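Local coordinates for uncharacterized protein (Acidithiobacillus ferrooxidans, PDB 3LUU) that is of unknown function but binds a zinc ion and resembles the N-terminal domain of gamma-butyrobetaine hydroxylase, at residues Phe35-Val40 with Arg96-Glu101; Glu22-Trp25 with His29-Arg32. All blocks are in the same frame, centred on the assembly; numbering follows the deposited sequence.

Contact 1: Phe35-Val40 with Arg96-Glu101; sequences FEHLRV and RRLDAE. With ZN (zinc ion), chain B.
His37 and the C-terminal carboxylate of Glu101 meet at a zinc ion, which ties the short helix 35-40 to the C-terminal end of the chain. His37 NE2 binds the metal at 2.0 Å. From the other side of the contact the main-chain carboxylate of Glu101 chelates it with both oxygens, O at 2.0 Å and OXT at 2.3 Å, so the last residue serves as a ligand through its chain end and not through its side chain. Glu41, one turn after His37, completes the protein part of the site with its carboxylate. With CG anti to the backbone N (chi1 -170°), the imidazole reaches out from its helix toward the chain end. Glu101 O lies at the edge of that ring and in its plane, 3.0 Å from His37 NE2; the two are close because they share the metal, not through a hydrogen bond. The carbonyl of Leu98 approaches the same ring obliquely, its O 3.3 Å from His37 CE1. Deeper in, the leucines close the gap between the helices: Leu38 CD2 touches Leu98 CD1 at 3.9 Å, the two side chains crossing at a slant. The other methyl of Leu98, CD2, comes within 4.1 Å of the zinc and gives the site an apolar flank. The side-chain carboxylate of Glu101 instead forms a salt bridge with Arg97, OE1 lying over the guanidinium face and no N-H pointing at OE2. On the sheet side, Leu38 and Leu98 both touch Leu33 of strand 30-34, and Leu38 also packs on Met21 of strand 20-25 and Leu79 of strand 76-81.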
ATOM      1  N   PHE A  35      -5.599   3.149  -3.584  1.00 13.92           N
ATOM      2  CA  PHE A  35      -6.250   2.374  -2.522  1.00 13.33           C
ATOM      3  C   PHE A  35      -6.887   1.097  -3.068  1.00 12.83           C
ATOM      4  O   PHE A  35      -6.826   0.034  -2.437  1.00 15.39           O
ATOM      5  CB  PHE A  35      -7.315   3.248  -1.848  1.00 13.28           C
ATOM      6  CG  PHE A  35      -6.751   4.398  -1.023  1.00 12.86           C
ATOM      7  CD1 PHE A  35      -5.399   4.499  -0.725  1.00 17.90           C
ATOM      8  CD2 PHE A  35      -7.593   5.348  -0.472  1.00 15.85           C
ATOM      9  CE1 PHE A  35      -4.901   5.532   0.044  1.00 15.43           C
ATOM     10  CE2 PHE A  35      -7.070   6.393   0.325  1.00 20.75           C
ATOM     11  CZ  PHE A  35      -5.725   6.455   0.584  1.00 14.46           C
ATOM     12  N   GLU A  36      -7.523   1.213  -4.236  1.00 12.97           N
ATOM     13  CA  GLU A  36      -8.160   0.079  -4.890  1.00 14.98           C
ATOM     14  C   GLU A  36      -7.165  -1.033  -5.162  1.00 14.30           C
ATOM     15  O   GLU A  36      -7.426  -2.174  -4.866  1.00 14.60           O
ATOM     16  CB  GLU A  36      -8.750   0.507  -6.214  1.00 14.73           C
ATOM     17  CG  GLU A  36      -9.429  -0.626  -6.972  1.00 16.34           C
ATOM     18  CD  GLU A  36      -9.831  -0.251  -8.399  1.00 13.73           C
ATOM     19  OE1 GLU A  36      -9.195   0.642  -9.016  1.00 15.19           O
ATOM     20  OE2 GLU A  36     -10.810  -0.860  -8.892  1.00 14.88           O
ATOM     21  N   HIS A  37      -6.051  -0.676  -5.795  1.00 15.37           N
ATOM     22  CA  HIS A  37      -4.983  -1.623  -6.125  1.00 15.50           C
ATOM     23  C   HIS A  37      -4.455  -2.323  -4.878  1.00 14.91           C
ATOM     24  O   HIS A  37      -4.356  -3.554  -4.842  1.00 15.02           O
ATOM     25  CB  HIS A  37      -3.886  -0.875  -6.880  1.00 14.95           C
ATOM     26  CG  HIS A  37      -2.837  -1.746  -7.492  1.00 16.90           C
ATOM     27  ND1 HIS A  37      -1.684  -1.226  -8.034  1.00 18.36           N
ATOM     28  CD2 HIS A  37      -2.767  -3.080  -7.674  1.00 18.43           C
ATOM     29  CE1 HIS A  37      -0.946  -2.204  -8.514  1.00 21.61           C
ATOM     30  NE2 HIS A  37      -1.576  -3.337  -8.300  1.00 16.44           N
ATOM     31  N   LEU A  38      -4.192  -1.546  -3.836  1.00 14.82           N
ATOM     32  CA  LEU A  38      -3.725  -2.103  -2.569  1.00 14.49           C
ATOM     33  C   LEU A  38      -4.738  -3.118  -1.988  1.00 14.59           C
ATOM     34  O   LEU A  38      -4.379  -4.206  -1.512  1.00 15.97           O
ATOM     35  CB  LEU A  38      -3.444  -0.967  -1.567  1.00 15.71           C
ATOM     36  CG  LEU A  38      -2.244  -0.059  -1.873  1.00 15.77           C
ATOM     37  CD1 LEU A  38      -2.378   1.232  -1.091  1.00 12.57           C
ATOM     38  CD2 LEU A  38      -0.932  -0.762  -1.549  1.00 16.38           C
ATOM     39  N   ARG A  39      -6.010  -2.767  -2.056  1.00 14.88           N
ATOM     40  CA  ARG A  39      -7.038  -3.646  -1.542  1.00 15.68           C
ATOM     41  C   ARG A  39      -7.141  -4.939  -2.342  1.00 15.18           C
ATOM     42  O   ARG A  39      -7.245  -6.023  -1.763  1.00 13.67           O
ATOM     43  CB  ARG A  39      -8.379  -2.893  -1.488  1.00 12.68           C
ATOM     44  CG  ARG A  39      -9.563  -3.695  -0.957  1.00 16.67           C
ATOM     45  CD  ARG A  39      -9.332  -4.211   0.434  1.00 18.66           C
ATOM     46  NE  ARG A  39     -10.376  -5.138   0.822  1.00 20.04           N
ATOM     47  CZ  ARG A  39     -10.345  -6.458   0.635  1.00 28.36           C
ATOM     48  NH1 ARG A  39      -9.314  -7.048   0.062  1.00 22.84           N
ATOM     49  NH2 ARG A  39     -11.370  -7.201   1.024  1.00 28.49           N
ATOM     50  N   VAL A  40      -7.137  -4.851  -3.667  1.00 17.30           N
ATOM     51  CA  VAL A  40      -7.335  -6.077  -4.454  1.00 17.68           C
ATOM     52  C   VAL A  40      -6.090  -6.951  -4.438  1.00 19.25           C
ATOM     53  O   VAL A  40      -6.192  -8.138  -4.670  1.00 16.95           O
ATOM     54  CB  VAL A  40      -7.856  -5.812  -5.885  1.00 20.56           C
ATOM     55  CG1 VAL A  40      -9.163  -4.986  -5.828  1.00 18.26           C
ATOM     56  CG2 VAL A  40      -6.873  -5.109  -6.698  1.00 20.11           C
ATOM     57  N   ARG A  96       6.756  -1.878  -3.001  1.00 19.73           N
ATOM     58  CA  ARG A  96       7.579  -1.469  -4.130  1.00 22.01           C
ATOM     59  C   ARG A  96       7.292  -2.299  -5.393  1.00 23.42           C
ATOM     60  O   ARG A  96       7.207  -1.744  -6.502  1.00 23.01           O
ATOM     61  CB  ARG A  96       9.054  -1.519  -3.746  1.00 21.38           C
ATOM     62  CG  ARG A  96       9.957  -0.906  -4.711  1.00 25.89           C
ATOM     63  CD  ARG A  96       9.676   0.561  -4.919  1.00 25.89           C
ATOM     64  NE  ARG A  96      10.433   0.999  -6.082  1.00 27.31           N
ATOM     65  CZ  ARG A  96      11.521   1.762  -6.064  1.00 31.74           C
ATOM     66  NH1 ARG A  96      12.042   2.239  -4.925  1.00 19.78           N
ATOM     67  NH2 ARG A  96      12.094   2.050  -7.221  1.00 36.92           N
ATOM     68  N   ARG A  97       7.145  -3.609  -5.209  1.00 22.52           N
ATOM     69  CA  ARG A  97       6.807  -4.558  -6.274  1.00 24.63           C
ATOM     70  C   ARG A  97       5.461  -4.252  -6.929  1.00 24.69           C
ATOM     71  O   ARG A  97       5.308  -4.452  -8.137  1.00 21.75           O
ATOM     72  CB  ARG A  97       6.808  -6.012  -5.738  1.00 27.76           C
ATOM     73  CG  ARG A  97       8.063  -6.866  -6.081  1.00 40.46           C
ATOM     74  CD  ARG A  97       8.122  -8.245  -5.331  1.00 51.10           C
ATOM     75  NE  ARG A  97       6.796  -8.849  -5.072  1.00 61.34           N
ATOM     76  CZ  ARG A  97       6.325 -10.010  -5.558  1.00 70.87           C
ATOM     77  NH1 ARG A  97       7.059 -10.798  -6.353  1.00 75.98           N
ATOM     78  NH2 ARG A  97       5.092 -10.404  -5.219  1.00 70.67           N
ATOM     79  N   LEU A  98       4.489  -3.772  -6.144  1.00 21.86           N
ATOM     80  CA  LEU A  98       3.182  -3.381  -6.699  1.00 24.30           C
ATOM     81  C   LEU A  98       3.267  -2.211  -7.659  1.00 25.86           C
ATOM     82  O   LEU A  98       2.378  -2.039  -8.479  1.00 24.17           O
ATOM     83  CB  LEU A  98       2.144  -3.064  -5.614  1.00 22.40           C
ATOM     84  CG  LEU A  98       1.602  -4.216  -4.780  1.00 20.69           C
ATOM     85  CD1 LEU A  98       0.611  -3.603  -3.792  1.00 15.24           C
ATOM     86  CD2 LEU A  98       0.940  -5.365  -5.558  1.00 19.63           C
ATOM     87  N   ASP A  99       4.317  -1.397  -7.565  1.00 29.46           N
ATOM     88  CA  ASP A  99       4.521  -0.309  -8.534  1.00 34.67           C
ATOM     89  C   ASP A  99       4.611  -0.801 -10.005  1.00 38.92           C
ATOM     90  O   ASP A  99       4.243  -0.080 -10.935  1.00 41.82           O
ATOM     91  CB  ASP A  99       5.785   0.486  -8.187  1.00 38.49           C
ATOM     92  CG  ASP A  99       5.532   1.969  -8.020  1.00 38.11           C
ATOM     93  OD1 ASP A  99       4.392   2.471  -8.183  1.00 44.15           O
ATOM     94  OD2 ASP A  99       6.521   2.634  -7.702  1.00 40.61           O
ATOM     95  N   ALA A 100       5.078  -2.027 -10.216  1.00 41.76           N
ATOM     96  CA  ALA A 100       5.101  -2.633 -11.551  1.00 43.48           C
ATOM     97  C   ALA A 100       4.111  -3.837 -11.789  1.00 45.27           C
ATOM     98  O   ALA A 100       3.946  -4.249 -12.939  1.00 50.23           O
ATOM     99  CB  ALA A 100       6.519  -3.046 -11.866  1.00 42.17           C
ATOM    100  N   GLU A 101       3.448  -4.380 -10.753  1.00 45.38           N
ATOM    101  CA  GLU A 101       2.610  -5.615 -10.878  1.00 44.04           C
ATOM    102  C   GLU A 101       1.265  -5.566 -10.151  1.00 41.97           C
ATOM    103  O   GLU A 101       0.882  -4.590  -9.524  1.00 39.64           O
ATOM    104  CB  GLU A 101       3.372  -6.859 -10.363  1.00 46.02           C
ATOM    105  CG  GLU A 101       3.378  -7.046  -8.811  1.00 52.77           C
ATOM    106  CD  GLU A 101       3.898  -8.409  -8.346  1.00 59.19           C
ATOM    107  OE1 GLU A 101       4.999  -8.793  -8.816  1.00 59.38           O
ATOM    108  OE2 GLU A 101       3.215  -9.064  -7.500  1.00 53.24           O
ATOM    109  OXT GLU A 101       0.510  -6.547 -10.140  1.00 40.15           O
TER
HETATM  110 ZN    ZN B 101      -1.062  -5.108  -9.165  1.00 24.27          ZN

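Contact 2: Glu22-Trp25 with His29-Arg32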
ATOM      1  N   GLU A  22       0.987   7.497  -1.426  1.00 12.63           N
ATOM      2  CA  GLU A  22       2.315   7.833  -1.920  1.00 13.16           C
ATOM      3  C   GLU A  22       3.345   7.360  -0.920  1.00 13.84           C
ATOM      4  O   GLU A  22       3.140   7.461   0.282  1.00 13.83           O
ATOM      5  CB  GLU A  22       2.455   9.329  -2.109  1.00 13.46           C
ATOM      6  CG  GLU A  22       1.490   9.892  -3.128  1.00 14.01           C
ATOM      7  CD  GLU A  22       1.890  11.276  -3.591  1.00 20.07           C
ATOM      8  OE1 GLU A  22       2.415  12.038  -2.767  1.00 15.31           O
ATOM      9  OE2 GLU A  22       1.657  11.639  -4.744  1.00 15.73           O
ATOM     10  N   VAL A  23       4.436   6.816  -1.426  1.00 15.14           N
ATOM     11  CA  VAL A  23       5.574   6.407  -0.598  1.00 14.97           C
ATOM     12  C   VAL A  23       6.836   6.903  -1.296  1.00 15.24           C
ATOM     13  O   VAL A  23       7.053   6.614  -2.464  1.00 15.53           O
ATOM     14  CB  VAL A  23       5.688   4.877  -0.433  1.00 14.20           C
ATOM     15  CG1 VAL A  23       6.896   4.552   0.512  1.00 11.55           C
ATOM     16  CG2 VAL A  23       4.375   4.267   0.068  1.00 11.93           C
ATOM     17  N   ASP A  24       7.613   7.696  -0.582  1.00 18.06           N
ATOM     18  CA  ASP A  24       8.896   8.175  -1.065  1.00 17.31           C
ATOM     19  C   ASP A  24       9.929   7.157  -0.623  1.00 18.56           C
ATOM     20  O   ASP A  24       9.951   6.761   0.547  1.00 17.10           O
ATOM     21  CB  ASP A  24       9.265   9.486  -0.421  1.00 16.80           C
ATOM     22  CG  ASP A  24       8.428  10.659  -0.893  1.00 17.55           C
ATOM     23  OD1 ASP A  24       7.812  10.678  -1.991  1.00 20.41           O
ATOM     24  OD2 ASP A  24       8.435  11.612  -0.119  1.00 14.18           O
ATOM     25  N   TRP A  25      10.794   6.762  -1.556  1.00 21.06           N
ATOM     26  CA  TRP A  25      11.792   5.717  -1.302  1.00 21.93           C
ATOM     27  C   TRP A  25      13.180   6.320  -1.407  1.00 19.42           C
ATOM     28  O   TRP A  25      13.328   7.380  -2.005  1.00 20.62           O
ATOM     29  CB  TRP A  25      11.666   4.631  -2.355  1.00 20.17           C
ATOM     30  CG  TRP A  25      10.330   3.949  -2.446  1.00 19.84           C
ATOM     31  CD1 TRP A  25       9.400   4.129  -3.416  1.00 15.33           C
ATOM     32  CD2 TRP A  25       9.800   2.972  -1.553  1.00 11.72           C
ATOM     33  NE1 TRP A  25       8.318   3.317  -3.189  1.00 19.76           N
ATOM     34  CE2 TRP A  25       8.539   2.599  -2.043  1.00 17.23           C
ATOM     35  CE3 TRP A  25      10.263   2.382  -0.374  1.00 16.81           C
ATOM     36  CZ2 TRP A  25       7.740   1.612  -1.415  1.00 17.89           C
ATOM     37  CZ3 TRP A  25       9.487   1.413   0.245  1.00 21.51           C
ATOM     38  CH2 TRP A  25       8.223   1.048  -0.273  1.00 17.86           C
ATOM     39  N   HIS A  29      12.625   7.386  -5.936  1.00 21.36           N
ATOM     40  CA  HIS A  29      11.354   7.080  -6.534  1.00 19.54           C
ATOM     41  C   HIS A  29      10.227   7.382  -5.528  1.00 18.70           C
ATOM     42  O   HIS A  29      10.429   7.271  -4.334  1.00 17.15           O
ATOM     43  CB  HIS A  29      11.314   5.600  -6.949  1.00 20.67           C
ATOM     44  CG  HIS A  29      10.091   5.244  -7.710  1.00 17.59           C
ATOM     45  ND1 HIS A  29       9.732   5.899  -8.866  1.00 28.60           N
ATOM     46  CD2 HIS A  29       9.122   4.326  -7.477  1.00 23.98           C
ATOM     47  CE1 HIS A  29       8.597   5.399  -9.319  1.00 27.99           C
ATOM     48  NE2 HIS A  29       8.205   4.446  -8.495  1.00 19.91           N
ATOM     49  N   THR A  30       9.065   7.802  -6.035  1.00 22.46           N
ATOM     50  CA  THR A  30       7.837   7.882  -5.238  1.00 21.70           C
ATOM     51  C   THR A  30       6.818   6.966  -5.896  1.00 23.40           C
ATOM     52  O   THR A  30       6.515   7.108  -7.094  1.00 24.19           O
ATOM     53  CB  THR A  30       7.287   9.309  -5.147  1.00 21.61           C
ATOM     54  OG1 THR A  30       8.292  10.153  -4.602  1.00 20.21           O
ATOM     55  CG2 THR A  30       6.014   9.382  -4.241  1.00 16.75           C
ATOM     56  N   SER A  31       6.309   6.001  -5.131  1.00 22.91           N
ATOM     57  CA  SER A  31       5.237   5.151  -5.627  1.00 22.12           C
ATOM     58  C   SER A  31       3.942   5.863  -5.379  1.00 23.26           C
ATOM     59  O   SER A  31       3.790   6.557  -4.373  1.00 21.27           O
ATOM     60  CB  SER A  31       5.225   3.804  -4.916  1.00 22.89           C
ATOM     61  OG  SER A  31       6.435   3.086  -5.106  1.00 24.94           O
ATOM     62  N   ARG A  32       3.020   5.752  -6.328  1.00 23.03           N
ATOM     63  CA  ARG A  32       1.667   6.225  -6.135  1.00 23.55           C
ATOM     64  C   ARG A  32       0.783   5.010  -6.406  1.00 23.96           C
ATOM     65  O   ARG A  32       0.541   4.657  -7.560  1.00 24.71           O
ATOM     66  CB  ARG A  32       1.336   7.393  -7.054  1.00 24.46           C
ATOM     67  CG  ARG A  32       2.183   8.636  -6.844  1.00 30.09           C
ATOM     68  CD  ARG A  32       1.797   9.767  -7.851  1.00 36.27           C
ATOM     69  NE  ARG A  32       0.857  10.713  -7.262  1.00 44.17           N
ATOM     70  CZ  ARG A  32      -0.476  10.663  -7.345  1.00 54.29           C
ATOM     71  NH1 ARG A  32      -1.102   9.721  -8.042  1.00 58.21           N
ATOM     72  NH2 ARG A  32      -1.198  11.594  -6.721  1.00 58.39           N
TER
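Ser31 OG is gripped from two sides: Trp25 NE1 donates to it at 2.7 Å across the hairpin, and Asp99 OD2, near the C-terminus, is its second partner. The indole bond is nearly straight (164° at the hydrogen), and the hydroxyl lies at the ring edge, close to the indole plane. Asp99 OD2 also pairs with His29 NE2 in a probable hydrogen bond. Trp25 CG stands anti to its carbonyl carbon, which points the NE1 edge at Ser31 OG, while Val23 CG1 covers one face of the indole near its rim, 3.5 Å above the plane. A leucine in place of Trp25 would probably leave Ser31 OG without its indole donor and deprive Val23 CG1 of the flat surface it lies against. Between the antiparallel strands, Val23 and Ser31 form a hydrogen-bonded pair with bonds both ways, and Trp25 N adds a bond of 2.8 Å to His29 O at the turn end. The non-hydrogen-bonded pairs put their polar side chains on the opposite face. There Thr30 OG1 donates to Asp24 OD1 at 2.7 Å, meeting its anti side from 31° out of the carboxylate plane. Farther along, Glu22 OE2 and Arg32 NE make a salt bridge at 2.8 Å, but its hydrogen bond is weak and bent (130°), the two flat groups standing almost perpendicular. Arg13 of strand 9-15 pairs with both Glu22 and Asp24 on this face. Strand 20-25 is the middle strand of the antiparallel sheet, between 9-15 and 30-34, and the Trp25-Ser31 face is covered by helix 92-98 through Trp92 and Arg96.

Both contacts are partly buried, but contact 1 lies nearer the centre of the chain than contact 2. Residues 22-25 and 29-32 belong to one hairpin and are joined by backbone bonds, with a salt bridge and a hydroxyl-carboxylate bond on one face and the indole on the other; residues 35-40 and 96-101, far apart in sequence, share no hydrogen bond and meet through a metal and one leucine pair. Helix 35-40 follows directly on strand 30-34, so the hairpin leads into the zinc site. The segment 96-101 belongs to both settings: Asp99 and Arg96 connect it to the hairpin, Arg96 lying against Trp25 in a cation-pi contact.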